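Local coordinates for protein Glp_546_48378_50642 (Giardia intestinalis, PDB 2QVW) that cleaves double-stranded RNA into siRNAs of 21 to 23 base pairs for RNA interference, using ribonuclease III domains that depend on divalent metal ions, at residues G17-L22 with D257-Q262; Q75-T80 with Q262-L267; K140-E145 with E247-L252; H157-A162 with L252-D257; S169-L174 with A217-D222. All blocks are in the same frame, centred on the assembly; numbering follows the deposited sequence.

Interaction 1. Residues G17-L22 with D257-Q262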
# COMPACT_ATOMS: atom_id res chain seq x y z
N GLY A 17 13.95 17.05 -20.85
CA GLY A 17 12.92 17.74 -20.12
C GLY A 17 11.61 16.99 -19.97
O GLY A 17 11.51 15.82 -20.34
N PRO A 18 10.59 17.66 -19.42
CA PRO A 18 9.24 17.15 -19.17
C PRO A 18 8.23 17.34 -20.32
O PRO A 18 8.18 18.39 -20.96
CB PRO A 18 8.82 17.93 -17.93
CG PRO A 18 9.40 19.29 -18.22
CD PRO A 18 10.79 18.94 -18.70
N SER A 19 7.43 16.30 -20.57
CA SER A 19 6.41 16.31 -21.62
C SER A 19 5.10 15.93 -20.95
O SER A 19 4.95 14.81 -20.46
CB SER A 19 6.76 15.30 -22.69
OG SER A 19 5.80 15.31 -23.72
N HIS A 20 4.14 16.85 -20.95
CA HIS A 20 2.85 16.63 -20.30
C HIS A 20 1.72 16.17 -21.22
O HIS A 20 1.64 16.60 -22.38
CB HIS A 20 2.44 17.91 -19.57
CG HIS A 20 3.54 18.49 -18.73
ND1 HIS A 20 3.94 17.93 -17.53
CD2 HIS A 20 4.37 19.53 -18.95
CE1 HIS A 20 4.97 18.60 -17.05
NE2 HIS A 20 5.25 19.58 -17.89
N TRP A 21 0.85 15.31 -20.70
CA TRP A 21 -0.28 14.79 -21.47
C TRP A 21 -1.49 14.58 -20.58
O TRP A 21 -1.34 14.37 -19.38
CB TRP A 21 0.06 13.44 -22.09
CG TRP A 21 1.32 13.43 -22.87
CD1 TRP A 21 2.59 13.42 -22.37
CD2 TRP A 21 1.45 13.42 -24.30
NE1 TRP A 21 3.51 13.39 -23.41
CE2 TRP A 21 2.83 13.40 -24.60
CE3 TRP A 21 0.53 13.43 -25.36
CZ2 TRP A 21 3.32 13.38 -25.91
CZ3 TRP A 21 1.01 13.42 -26.67
CH2 TRP A 21 2.39 13.39 -26.93
N LEU A 22 -2.67 14.63 -21.18
CA LEU A 22 -3.90 14.41 -20.43
C LEU A 22 -4.44 13.04 -20.79
O LEU A 22 -4.94 12.83 -21.90
CB LEU A 22 -4.96 15.48 -20.77
CG LEU A 22 -6.39 15.17 -20.30
CD1 LEU A 22 -6.45 15.04 -18.80
CD2 LEU A 22 -7.33 16.27 -20.76
N ASP A 257 7.78 18.95 -31.51
CA ASP A 257 9.19 19.20 -31.29
C ASP A 257 9.72 17.99 -30.53
O ASP A 257 8.97 17.34 -29.81
CB ASP A 257 9.39 20.49 -30.49
CG ASP A 257 9.03 20.33 -29.03
OD1 ASP A 257 7.89 19.93 -28.72
OD2 ASP A 257 9.90 20.62 -28.18
N LEU A 258 11.01 17.68 -30.71
CA LEU A 258 11.64 16.53 -30.07
C LEU A 258 10.98 16.13 -28.75
O LEU A 258 10.35 15.07 -28.67
CB LEU A 258 13.14 16.80 -29.85
CG LEU A 258 14.03 15.57 -29.61
CD1 LEU A 258 13.95 14.61 -30.79
CD2 LEU A 258 15.47 16.03 -29.42
N ILE A 259 11.11 16.96 -27.73
CA ILE A 259 10.48 16.67 -26.46
C ILE A 259 9.16 15.96 -26.77
O ILE A 259 8.99 14.78 -26.47
CB ILE A 259 10.23 17.96 -25.66
CG1 ILE A 259 11.53 18.40 -24.97
CG2 ILE A 259 9.11 17.75 -24.64
CD1 ILE A 259 12.77 18.36 -25.86
N ARG A 260 8.25 16.69 -27.41
CA ARG A 260 6.97 16.13 -27.80
C ARG A 260 7.17 14.77 -28.44
O ARG A 260 6.86 13.75 -27.83
CB ARG A 260 6.25 17.04 -28.79
CG ARG A 260 5.40 18.08 -28.12
CD ARG A 260 4.37 17.42 -27.22
NE ARG A 260 3.89 18.35 -26.20
CZ ARG A 260 3.09 18.02 -25.20
NH1 ARG A 260 2.65 16.78 -25.06
NH2 ARG A 260 2.72 18.94 -24.33
N VAL A 261 7.71 14.75 -29.65
CA VAL A 261 7.92 13.51 -30.36
C VAL A 261 8.40 12.40 -29.43
O VAL A 261 7.58 11.71 -28.83
CB VAL A 261 8.91 13.69 -31.51
CG1 VAL A 261 8.93 12.46 -32.38
CG2 VAL A 261 8.54 14.89 -32.33
N GLN A 262 9.71 12.22 -29.30
CA GLN A 262 10.26 11.18 -28.43
C GLN A 262 9.45 10.86 -27.17
O GLN A 262 9.27 9.70 -26.82
CB GLN A 262 11.69 11.53 -28.02
CG GLN A 262 12.27 10.58 -26.99
CD GLN A 262 13.69 10.93 -26.62
OE1 GLN A 262 13.99 12.07 -26.28
NE2 GLN A 262 14.58 9.95 -26.68

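Interaction 2. Residues Q75-T80 with Q262-L267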
# COMPACT_ATOMS: atom_id res chain seq x y z
N GLN A 75 0.47 7.19 -36.05
CA GLN A 75 1.23 7.28 -37.28
C GLN A 75 2.65 7.72 -37.00
O GLN A 75 3.59 7.26 -37.63
CB GLN A 75 0.56 8.23 -38.25
CG GLN A 75 1.14 8.15 -39.63
CD GLN A 75 0.16 8.64 -40.67
OE1 GLN A 75 -0.28 9.79 -40.63
NE2 GLN A 75 -0.18 7.77 -41.60
N LEU A 76 2.81 8.63 -36.05
CA LEU A 76 4.14 9.10 -35.69
C LEU A 76 4.91 7.97 -34.99
O LEU A 76 6.14 7.99 -34.94
CB LEU A 76 4.04 10.31 -34.76
CG LEU A 76 3.33 11.54 -35.33
CD1 LEU A 76 3.32 12.63 -34.30
CD2 LEU A 76 4.04 12.02 -36.59
N LEU A 77 4.18 7.00 -34.44
CA LEU A 77 4.79 5.88 -33.74
C LEU A 77 5.25 4.81 -34.72
O LEU A 77 6.11 3.99 -34.39
CB LEU A 77 3.81 5.28 -32.73
CG LEU A 77 3.68 5.97 -31.36
CD1 LEU A 77 2.45 5.45 -30.65
CD2 LEU A 77 4.93 5.74 -30.52
N GLY A 78 4.68 4.80 -35.91
CA GLY A 78 5.10 3.83 -36.90
C GLY A 78 4.28 2.56 -37.01
O GLY A 78 3.33 2.36 -36.27
N PRO A 79 4.66 1.68 -37.95
CA PRO A 79 4.03 0.38 -38.26
C PRO A 79 4.25 -0.73 -37.24
O PRO A 79 3.62 -1.77 -37.32
CB PRO A 79 4.64 0.01 -39.62
CG PRO A 79 5.07 1.34 -40.19
CD PRO A 79 5.65 2.02 -38.99
N THR A 80 5.16 -0.51 -36.29
CA THR A 80 5.43 -1.51 -35.26
C THR A 80 4.41 -1.39 -34.12
O THR A 80 4.48 -2.11 -33.13
CB THR A 80 6.83 -1.33 -34.66
OG1 THR A 80 6.99 0.02 -34.21
CG2 THR A 80 7.91 -1.65 -35.69
N GLN A 262 9.71 12.22 -29.30
CA GLN A 262 10.26 11.18 -28.43
C GLN A 262 9.45 10.86 -27.17
O GLN A 262 9.27 9.70 -26.82
CB GLN A 262 11.69 11.53 -28.02
CG GLN A 262 12.27 10.58 -26.99
CD GLN A 262 13.69 10.93 -26.62
OE1 GLN A 262 13.99 12.07 -26.28
NE2 GLN A 262 14.58 9.95 -26.68
N ALA A 263 8.96 11.89 -26.49
CA ALA A 263 8.17 11.64 -25.29
C ALA A 263 7.03 10.69 -25.63
O ALA A 263 6.68 9.81 -24.84
CB ALA A 263 7.62 12.94 -24.75
N LEU A 264 6.47 10.87 -26.82
CA LEU A 264 5.36 10.08 -27.33
C LEU A 264 5.76 8.65 -27.60
O LEU A 264 4.91 7.79 -27.80
CB LEU A 264 4.83 10.74 -28.62
CG LEU A 264 4.40 9.89 -29.81
CD1 LEU A 264 2.93 9.58 -29.72
CD2 LEU A 264 4.72 10.64 -31.09
N GLN A 265 7.05 8.38 -27.61
CA GLN A 265 7.50 7.02 -27.84
C GLN A 265 7.32 6.22 -26.54
O GLN A 265 7.52 5.01 -26.50
CB GLN A 265 8.97 7.03 -28.26
CG GLN A 265 9.27 7.90 -29.47
CD GLN A 265 8.43 7.53 -30.66
OE1 GLN A 265 8.34 6.36 -31.05
NE2 GLN A 265 7.81 8.53 -31.27
N PHE A 266 6.93 6.90 -25.48
CA PHE A 266 6.73 6.25 -24.20
C PHE A 266 5.27 6.18 -23.82
O PHE A 266 4.93 6.18 -22.65
CB PHE A 266 7.48 6.99 -23.09
CG PHE A 266 8.97 6.95 -23.22
CD1 PHE A 266 9.66 8.00 -23.81
CD2 PHE A 266 9.69 5.85 -22.76
CE1 PHE A 266 11.05 7.97 -23.94
CE2 PHE A 266 11.07 5.81 -22.87
CZ PHE A 266 11.76 6.88 -23.46
N LEU A 267 4.39 6.15 -24.82
CA LEU A 267 2.97 6.05 -24.54
C LEU A 267 2.52 4.61 -24.65
O LEU A 267 1.62 4.17 -23.91
CB LEU A 267 2.16 6.93 -25.49
CG LEU A 267 2.24 8.43 -25.22
CD1 LEU A 267 1.21 9.13 -26.07
CD2 LEU A 267 1.98 8.72 -23.75

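Interaction 3. Residues K140-E145 with E247-L252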
# COMPACT_ATOMS: atom_id res chain seq x y z
N LYS A 140 3.69 20.37 -45.70
CA LYS A 140 4.41 20.29 -46.96
C LYS A 140 5.56 19.29 -46.89
O LYS A 140 5.79 18.67 -45.86
CB LYS A 140 4.95 21.68 -47.36
CG LYS A 140 3.90 22.58 -48.01
CD LYS A 140 4.52 23.59 -48.96
CE LYS A 140 3.42 24.35 -49.66
NZ LYS A 140 2.46 23.40 -50.29
N ARG A 141 6.25 19.13 -48.02
CA ARG A 141 7.40 18.24 -48.13
C ARG A 141 8.64 19.16 -48.17
O ARG A 141 8.62 20.17 -48.87
CB ARG A 141 7.31 17.45 -49.44
CG ARG A 141 7.59 15.97 -49.31
CD ARG A 141 6.57 15.27 -48.42
NE ARG A 141 6.55 13.83 -48.63
CZ ARG A 141 5.46 13.07 -48.46
NH1 ARG A 141 4.31 13.63 -48.09
NH2 ARG A 141 5.51 11.77 -48.68
N LEU A 142 9.70 18.82 -47.44
CA LEU A 142 10.87 19.70 -47.42
C LEU A 142 11.25 20.22 -48.80
O LEU A 142 11.87 21.29 -48.91
CB LEU A 142 12.09 19.00 -46.81
CG LEU A 142 12.05 18.63 -45.32
CD1 LEU A 142 13.43 18.15 -44.92
CD2 LEU A 142 11.63 19.82 -44.47
N SER A 143 10.87 19.47 -49.83
CA SER A 143 11.16 19.83 -51.22
C SER A 143 10.15 20.82 -51.79
O SER A 143 10.05 21.00 -53.00
CB SER A 143 11.16 18.57 -52.09
OG SER A 143 9.87 18.00 -52.12
N ASP A 144 9.40 21.47 -50.90
CA ASP A 144 8.40 22.46 -51.29
C ASP A 144 8.85 23.84 -50.83
O ASP A 144 8.41 24.85 -51.37
CB ASP A 144 7.05 22.13 -50.67
CG ASP A 144 6.15 21.35 -51.60
OD1 ASP A 144 6.58 20.30 -52.12
OD2 ASP A 144 5.00 21.80 -51.82
N GLU A 145 9.72 23.85 -49.83
CA GLU A 145 10.23 25.10 -49.27
C GLU A 145 11.76 25.21 -49.38
O GLU A 145 12.33 25.11 -50.47
CB GLU A 145 9.82 25.21 -47.79
CG GLU A 145 8.31 25.02 -47.54
CD GLU A 145 7.90 25.34 -46.10
OE1 GLU A 145 7.91 26.53 -45.72
OE2 GLU A 145 7.57 24.39 -45.36
N GLU A 247 12.39 15.63 -50.32
CA GLU A 247 11.06 15.24 -50.78
C GLU A 247 10.47 14.09 -49.96
O GLU A 247 9.26 14.00 -49.81
CB GLU A 247 11.11 14.86 -52.28
CG GLU A 247 12.06 13.72 -52.64
CD GLU A 247 12.03 13.39 -54.12
OE1 GLU A 247 10.99 12.92 -54.62
OE2 GLU A 247 13.07 13.59 -54.78
N LEU A 248 11.33 13.23 -49.43
CA LEU A 248 10.84 12.11 -48.63
C LEU A 248 10.58 12.61 -47.21
O LEU A 248 10.05 11.88 -46.36
CB LEU A 248 11.88 10.99 -48.59
CG LEU A 248 12.21 10.26 -49.90
CD1 LEU A 248 13.44 9.41 -49.69
CD2 LEU A 248 11.02 9.40 -50.35
N CYS A 249 10.96 13.86 -46.98
CA CYS A 249 10.82 14.51 -45.69
C CYS A 249 9.56 15.34 -45.54
O CYS A 249 9.30 16.23 -46.34
CB CYS A 249 12.02 15.41 -45.43
SG CYS A 249 13.59 14.56 -45.45
N LEU A 250 8.80 15.05 -44.49
CA LEU A 250 7.58 15.77 -44.20
C LEU A 250 7.82 16.53 -42.90
O LEU A 250 7.73 15.95 -41.82
CB LEU A 250 6.41 14.80 -44.03
CG LEU A 250 5.00 15.38 -43.91
CD1 LEU A 250 4.02 14.24 -43.77
CD2 LEU A 250 4.90 16.30 -42.72
N LEU A 251 8.14 17.81 -42.99
CA LEU A 251 8.41 18.60 -41.80
C LEU A 251 7.19 18.69 -40.88
O LEU A 251 6.11 19.11 -41.30
CB LEU A 251 8.88 20.01 -42.20
CG LEU A 251 9.48 20.88 -41.10
CD1 LEU A 251 10.40 21.90 -41.72
CD2 LEU A 251 8.38 21.55 -40.30
N LEU A 252 7.36 18.28 -39.63
CA LEU A 252 6.29 18.32 -38.64
C LEU A 252 6.15 19.74 -38.09
O LEU A 252 7.15 20.44 -37.91
CB LEU A 252 6.58 17.36 -37.48
CG LEU A 252 6.84 15.88 -37.77
CD1 LEU A 252 6.94 15.13 -36.44
CD2 LEU A 252 5.73 15.30 -38.62

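Interaction 4. Residues H157-A162 with L252-D257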
# COMPACT_ATOMS: atom_id res chain seq x y z
N HIS A 157 16.96 23.64 -38.29
CA HIS A 157 17.80 23.03 -37.27
C HIS A 157 16.99 22.73 -36.01
O HIS A 157 16.45 23.65 -35.39
CB HIS A 157 18.95 23.98 -36.93
CG HIS A 157 19.94 23.42 -35.95
ND1 HIS A 157 20.87 22.45 -36.29
CD2 HIS A 157 20.14 23.68 -34.64
CE1 HIS A 157 21.59 22.15 -35.23
NE2 HIS A 157 21.17 22.89 -34.21
N GLY A 158 16.92 21.46 -35.65
CA GLY A 158 16.19 21.06 -34.46
C GLY A 158 14.74 20.66 -34.72
O GLY A 158 14.12 19.99 -33.89
N ARG A 159 14.21 21.07 -35.87
CA ARG A 159 12.83 20.73 -36.20
C ARG A 159 12.74 19.26 -36.57
O ARG A 159 13.65 18.70 -37.19
CB ARG A 159 12.35 21.60 -37.37
CG ARG A 159 12.32 23.09 -37.06
CD ARG A 159 11.81 23.91 -38.24
NE ARG A 159 10.39 23.69 -38.52
CZ ARG A 159 9.41 24.01 -37.68
NH1 ARG A 159 9.70 24.57 -36.51
NH2 ARG A 159 8.14 23.78 -38.01
N MET A 160 11.64 18.63 -36.17
CA MET A 160 11.41 17.21 -36.44
C MET A 160 10.81 16.95 -37.83
O MET A 160 10.20 17.83 -38.43
CB MET A 160 10.49 16.61 -35.38
CG MET A 160 11.11 16.47 -33.99
SD MET A 160 12.62 15.44 -33.91
CE MET A 160 13.79 16.63 -33.26
N VAL A 161 10.97 15.73 -38.32
CA VAL A 161 10.46 15.35 -39.63
C VAL A 161 10.64 13.85 -39.85
O VAL A 161 11.69 13.30 -39.54
CB VAL A 161 11.19 16.14 -40.74
CG1 VAL A 161 12.70 16.02 -40.55
CG2 VAL A 161 10.80 15.60 -42.11
N ALA A 162 9.60 13.19 -40.37
CA ALA A 162 9.64 11.76 -40.61
C ALA A 162 9.56 11.45 -42.10
O ALA A 162 9.31 12.35 -42.90
CB ALA A 162 8.48 11.08 -39.90
N LEU A 252 7.36 18.28 -39.63
CA LEU A 252 6.29 18.32 -38.64
C LEU A 252 6.15 19.74 -38.09
O LEU A 252 7.15 20.44 -37.91
CB LEU A 252 6.58 17.36 -37.48
CG LEU A 252 6.84 15.88 -37.77
CD1 LEU A 252 6.94 15.13 -36.44
CD2 LEU A 252 5.73 15.30 -38.62
N PRO A 253 4.92 20.19 -37.79
CA PRO A 253 4.77 21.55 -37.25
C PRO A 253 5.50 21.78 -35.91
O PRO A 253 5.61 20.86 -35.10
CB PRO A 253 3.25 21.72 -37.15
CG PRO A 253 2.74 20.32 -37.01
CD PRO A 253 3.60 19.56 -37.98
N ASP A 254 5.99 23.00 -35.70
CA ASP A 254 6.70 23.37 -34.48
C ASP A 254 6.32 22.50 -33.28
O ASP A 254 7.17 21.84 -32.68
CB ASP A 254 6.45 24.85 -34.17
CG ASP A 254 7.17 25.79 -35.14
OD1 ASP A 254 8.38 26.02 -34.95
OD2 ASP A 254 6.53 26.29 -36.09
N GLU A 255 5.04 22.50 -32.93
CA GLU A 255 4.55 21.71 -31.81
C GLU A 255 5.25 20.37 -31.70
O GLU A 255 5.88 20.09 -30.69
CB GLU A 255 3.03 21.51 -31.92
CG GLU A 255 2.23 22.81 -31.90
CD GLU A 255 0.72 22.62 -32.03
OE1 GLU A 255 0.04 22.46 -31.00
OE2 GLU A 255 0.22 22.63 -33.18
N PHE A 256 5.15 19.53 -32.73
CA PHE A 256 5.81 18.23 -32.68
C PHE A 256 7.31 18.43 -32.63
O PHE A 256 8.02 18.14 -33.60
CB PHE A 256 5.45 17.36 -33.89
CG PHE A 256 4.00 16.93 -33.94
CD1 PHE A 256 3.08 17.65 -34.68
CD2 PHE A 256 3.57 15.81 -33.23
CE1 PHE A 256 1.74 17.26 -34.73
CE2 PHE A 256 2.23 15.42 -33.27
CZ PHE A 256 1.31 16.14 -34.02
N ASP A 257 7.78 18.95 -31.51
CA ASP A 257 9.19 19.20 -31.29
C ASP A 257 9.72 17.99 -30.53
O ASP A 257 8.97 17.34 -29.81
CB ASP A 257 9.39 20.49 -30.49
CG ASP A 257 9.03 20.33 -29.03
OD1 ASP A 257 7.89 19.93 -28.72
OD2 ASP A 257 9.90 20.62 -28.18

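Interaction 5. Residues S169-L174 with A217-D222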
# COMPACT_ATOMS: atom_id res chain seq x y z
N SER A 169 9.74 6.64 -40.32
CA SER A 169 10.84 6.80 -39.39
C SER A 169 10.98 8.28 -39.10
O SER A 169 10.72 9.12 -39.96
CB SER A 169 12.13 6.25 -39.97
OG SER A 169 12.03 4.84 -40.13
N LEU A 170 11.40 8.60 -37.88
CA LEU A 170 11.55 9.98 -37.47
C LEU A 170 13.01 10.39 -37.42
O LEU A 170 13.89 9.59 -37.13
CB LEU A 170 10.92 10.16 -36.09
CG LEU A 170 9.54 9.52 -35.90
CD1 LEU A 170 9.12 9.62 -34.44
CD2 LEU A 170 8.52 10.21 -36.79
N TYR A 171 13.25 11.67 -37.73
CA TYR A 171 14.60 12.23 -37.73
C TYR A 171 14.54 13.67 -37.27
O TYR A 171 13.48 14.29 -37.27
CB TYR A 171 15.21 12.19 -39.14
CG TYR A 171 15.32 10.83 -39.81
CD1 TYR A 171 14.19 10.20 -40.35
CD2 TYR A 171 16.56 10.21 -39.95
CE1 TYR A 171 14.30 8.98 -41.03
CE2 TYR A 171 16.67 8.99 -40.62
CZ TYR A 171 15.54 8.38 -41.16
OH TYR A 171 15.65 7.20 -41.84
N VAL A 172 15.69 14.20 -36.89
CA VAL A 172 15.79 15.58 -36.44
C VAL A 172 16.71 16.35 -37.37
O VAL A 172 17.92 16.11 -37.40
CB VAL A 172 16.35 15.67 -35.01
CG1 VAL A 172 17.54 14.75 -34.86
CG2 VAL A 172 16.76 17.10 -34.70
N VAL A 173 16.14 17.27 -38.14
CA VAL A 173 16.91 18.06 -39.09
C VAL A 173 18.06 18.82 -38.43
O VAL A 173 17.86 19.51 -37.42
CB VAL A 173 16.02 19.07 -39.84
CG1 VAL A 173 16.87 20.14 -40.50
CG2 VAL A 173 15.19 18.34 -40.88
N LEU A 174 19.25 18.69 -38.99
CA LEU A 174 20.43 19.37 -38.47
C LEU A 174 20.81 20.48 -39.44
O LEU A 174 21.53 21.41 -39.08
CB LEU A 174 21.60 18.41 -38.32
CG LEU A 174 21.43 17.28 -37.30
CD1 LEU A 174 22.68 16.43 -37.29
CD2 LEU A 174 21.19 17.88 -35.93
N ALA A 217 20.28 14.96 -40.99
CA ALA A 217 19.59 14.82 -39.71
C ALA A 217 19.94 13.51 -38.99
O ALA A 217 20.46 12.57 -39.60
CB ALA A 217 18.08 14.88 -39.93
N VAL A 218 19.64 13.46 -37.70
CA VAL A 218 19.92 12.27 -36.89
C VAL A 218 18.66 11.45 -36.58
O VAL A 218 17.69 11.95 -36.03
CB VAL A 218 20.57 12.65 -35.56
CG1 VAL A 218 21.07 11.41 -34.85
CG2 VAL A 218 21.70 13.62 -35.80
N ARG A 219 18.70 10.17 -36.94
CA ARG A 219 17.57 9.29 -36.71
C ARG A 219 17.30 9.24 -35.22
O ARG A 219 18.19 8.94 -34.43
CB ARG A 219 17.88 7.90 -37.25
CG ARG A 219 16.74 6.92 -37.18
CD ARG A 219 16.47 6.33 -38.54
NE ARG A 219 15.84 5.02 -38.46
CZ ARG A 219 16.40 3.97 -37.86
NH1 ARG A 219 17.60 4.09 -37.30
NH2 ARG A 219 15.77 2.80 -37.84
N LEU A 220 16.06 9.53 -34.84
CA LEU A 220 15.64 9.54 -33.44
C LEU A 220 16.19 8.40 -32.58
O LEU A 220 16.50 8.61 -31.41
CB LEU A 220 14.11 9.54 -33.37
CG LEU A 220 13.52 9.98 -32.03
CD1 LEU A 220 13.98 11.39 -31.72
CD2 LEU A 220 12.00 9.93 -32.09
N ASP A 221 16.33 7.20 -33.14
CA ASP A 221 16.86 6.07 -32.38
C ASP A 221 18.25 6.41 -31.90
O ASP A 221 18.53 6.50 -30.71
CB ASP A 221 16.96 4.80 -33.23
CG ASP A 221 15.70 4.52 -33.99
OD1 ASP A 221 14.62 4.56 -33.38
OD2 ASP A 221 15.79 4.23 -35.20
N ASP A 222 19.14 6.58 -32.87
CA ASP A 222 20.53 6.88 -32.61
C ASP A 222 20.68 8.06 -31.66
O ASP A 222 21.53 8.04 -30.78
CB ASP A 222 21.22 7.17 -33.94
CG ASP A 222 20.83 6.18 -35.03
OD1 ASP A 222 21.05 4.96 -34.84
OD2 ASP A 222 20.28 6.61 -36.07

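Interaction 1. Residues G17-L22 with D257-Q262
R260 and W21 form a cation-pi pair that ties the start of helix 260-264 to strand 18-25 in the antiparallel sheet of the N-terminal domain. From CB, the arginine sets CG beside its backbone N (chi1 -88°), near the E255 carbonyl oxygen. It then bends at chi2, and this carries CD and NE toward the strand. CZ stands 4.8 Å from the centroid of the W21 six-membered ring, above its face. The guanidinium is steeply inclined to the indole, at 78°, with its NH1 corner over the ring centre and 3.4 Å from W21 CE2. The same nitrogen also reaches the strand backbone: R260 NH1 donates to H20 O at 2.9 Å, from a position tilted off the carbonyl plane. A second, weak bond from R260 NH2 to H20 O is less certain, because NH2 is poorly placed. S19 OG lies over a guanidinium face and accepts a weak hydrogen bond from W21 NE1. Farther back, I259 extends the contact with its CG2 methyl, and P116 of the adjoining strand 112-117 also touches R260. I259 CG2 meets P18 O at 3.8 Å and S19 CB at 3.9 Å.

Interaction 2. Residues Q75-T80 with Q262-L267
L76 and L77 both hold CG beside the backbone N (chi1 -61° and -81°), an orientation that presents two successive leucines of helix 60-77 to L264. Q265 starts in the same way and then bends at chi2 (-55°), which brings its amide back along L77. L264 divides its branches between the two leucines. Its CD2 packs on L76 CB at 3.7 Å, the two side chains lying roughly at right angles, while L264 CD1 approaches L77 CG at 4.0 Å. L77 reaches farther with its own CD2 and touches polar atoms of the partner: L77 CD2 is 3.4 Å from L264 O and 3.5 Å from Q265 OE1. L77 and Q265 run past each other in opposite directions, and the methyl comes over the face of the amide, toward its oxygen. No hydrogen bond crosses the contact; Q265 NE2 stays 4.1 Å from L76 O. The join is thus one of van der Waals contact, mostly between leucines, from the last turn of one helix to a type I turn spanning L264 to L267. Beyond L77 the chain leaves helical geometry at G78, whose phi is positive. Around this buried seam, W85 of helix 85-90 touches both L77 and L267, F256 packs on L76, and the short helix 260-264 also rests on strand 18-25, with L264 against W21 and A263 against S19.

Interaction 3. Residues K140-E145 with E247-L252
C249 O accepts the shortest sound bond here, from L142 N at 2.8 Å and nearly straight (161° at the hydrogen), with the donor tilted off the carbonyl plane. The CA of R141 adds a CH...O contact to the same oxygen at 3.3 Å. Together they fasten the loop that follows helix 127-137 to the chain leading into strand 250-251, an outer strand of the antiparallel sheet in the PAZ region. R141 bends at chi2 (64°), which turns its guanidinium toward the carbonyl of E247. R141 NE donates to E247 O at 3.0 Å, near the guanidinium plane, although the place of that oxygen is less sure. R141 NH2 has its own partner, a salt bridge with E165. L142 packs beside this polar strip, its CD2 3.6 Å from L251 CB and the two leucines at about a right angle. S143 brings OG to 3.3 Å from E247 CA. The E247 carboxylate itself turns away and accepts from the backbone N of R208 and, weakly, of A209. The chemistry implies a join whose polar bonds go to main-chain carbonyls, beside leucine packing, with R141 probably spanning from a neutral backbone oxygen to the charge of E165.

Interaction 4. Residues H157-A162 with L252-D257
At the edge of the antiparallel sheet in the PAZ region, where strand 160-163 neighbours strand 250-251, the pairing continues into L252: L252 N donates to M160 O at 3.1 Å, from a position tilted off the carbonyl plane. The L252 side chain packs on the strand, with CD1 4.0 Å from M160 CB and CG 4.1 Å from V161 CA. M160 starts toward the 252-257 loop, and its CB comes 3.4 Å from F256 O. Bends at chi2 and chi3 then lead the thioether away, to V172 in the next strand and to L258. This sheet belongs to a PAZ domain, a module that in Dicers generally receives the end of the RNA duplex, but the present contact lies on the side where the chain leaves the sheet for helix 260-264. F256, at the centre of an inverse gamma turn, sends its ring away from strand 160-163 to meet I72 and L76 of helix 60-77 and M136 of helix 127-137. On the more exposed side, R159 bends at chi3 (69°), bringing its guanidinium to D254 for a salt bridge from NH1 to OD1, whose modelled length is doubtful. The nitrogen comes from above the carboxylate, and the two planar groups are turned 61° from each other. The second nitrogen, R159 NH2, lies 3.5 Å from L252 O at an angle too poor for a bond.

Interaction 5. Residues S169-L174 with A217-D222
V172 and V218 lie side by side on one face of an antiparallel beta pair in the PAZ sheet, with V172 CG1 3.8 Å from V218 CB. L174 adds its CD1 against V218 CG2. Toward the other end of the pair, the L170 and L220 side chains lie side by side, L170 CD1 being 3.7 Å from L220 CD2, and V261 of helix 260-264 packs on both leucines. On the opposite face of the sheet Y171 CB meets A217 CB at 4.0 Å. The backbones of strands 169-178 and 213-219 hold this in register, V172 and V218 being a hydrogen-bonded pair: V172 N donates to V218 O at 3.1 Å, and a return bond runs from V218 N to V172 O, an oxygen whose place is less sure. Two residues on, where the second chain leaves the strand, L220 N reaches L170 O at 3.2 Å along a nearly straight line from above the carbonyl plane. The polar edge begins with R219, whose CG is anti to the backbone N (chi1 -175°), which carries its aliphatic part obliquely across the Y171 ring. R219 CD approaches Y171 CE2 at 3.4 Å, and the guanidinium is turned 47° from the ring. D221, its OD2 out of the guanidinium plane and doubtfully placed, and D222, at long range, are charged partners that may offset nearby R242. At the guanidinium rim, S169 OG stands 4.2 Å from R219 NE.

How the interactions relate
Interactions 3, 4 and 5 all belong to the PAZ sheet: 5 joins two of its interior strands, 4 follows its edge into the connecting loop, and 3 fastens another loop to the outer strand 250-251. Interactions 1 and 2 share the short helix 260-264, gripped on one side by the N-terminal sheet and on another by helix 60-77, so they join the PAZ region to the N-terminal domain. Interaction 2 is the buried one and has no hydrogen bonds. The others are partly buried and mix apolar packing with backbone bonds or arginines, R260 meeting an indole, R159 a carboxylate. Through L76, interaction 2 also touches F256 of interaction 4 and L170 of interaction 5.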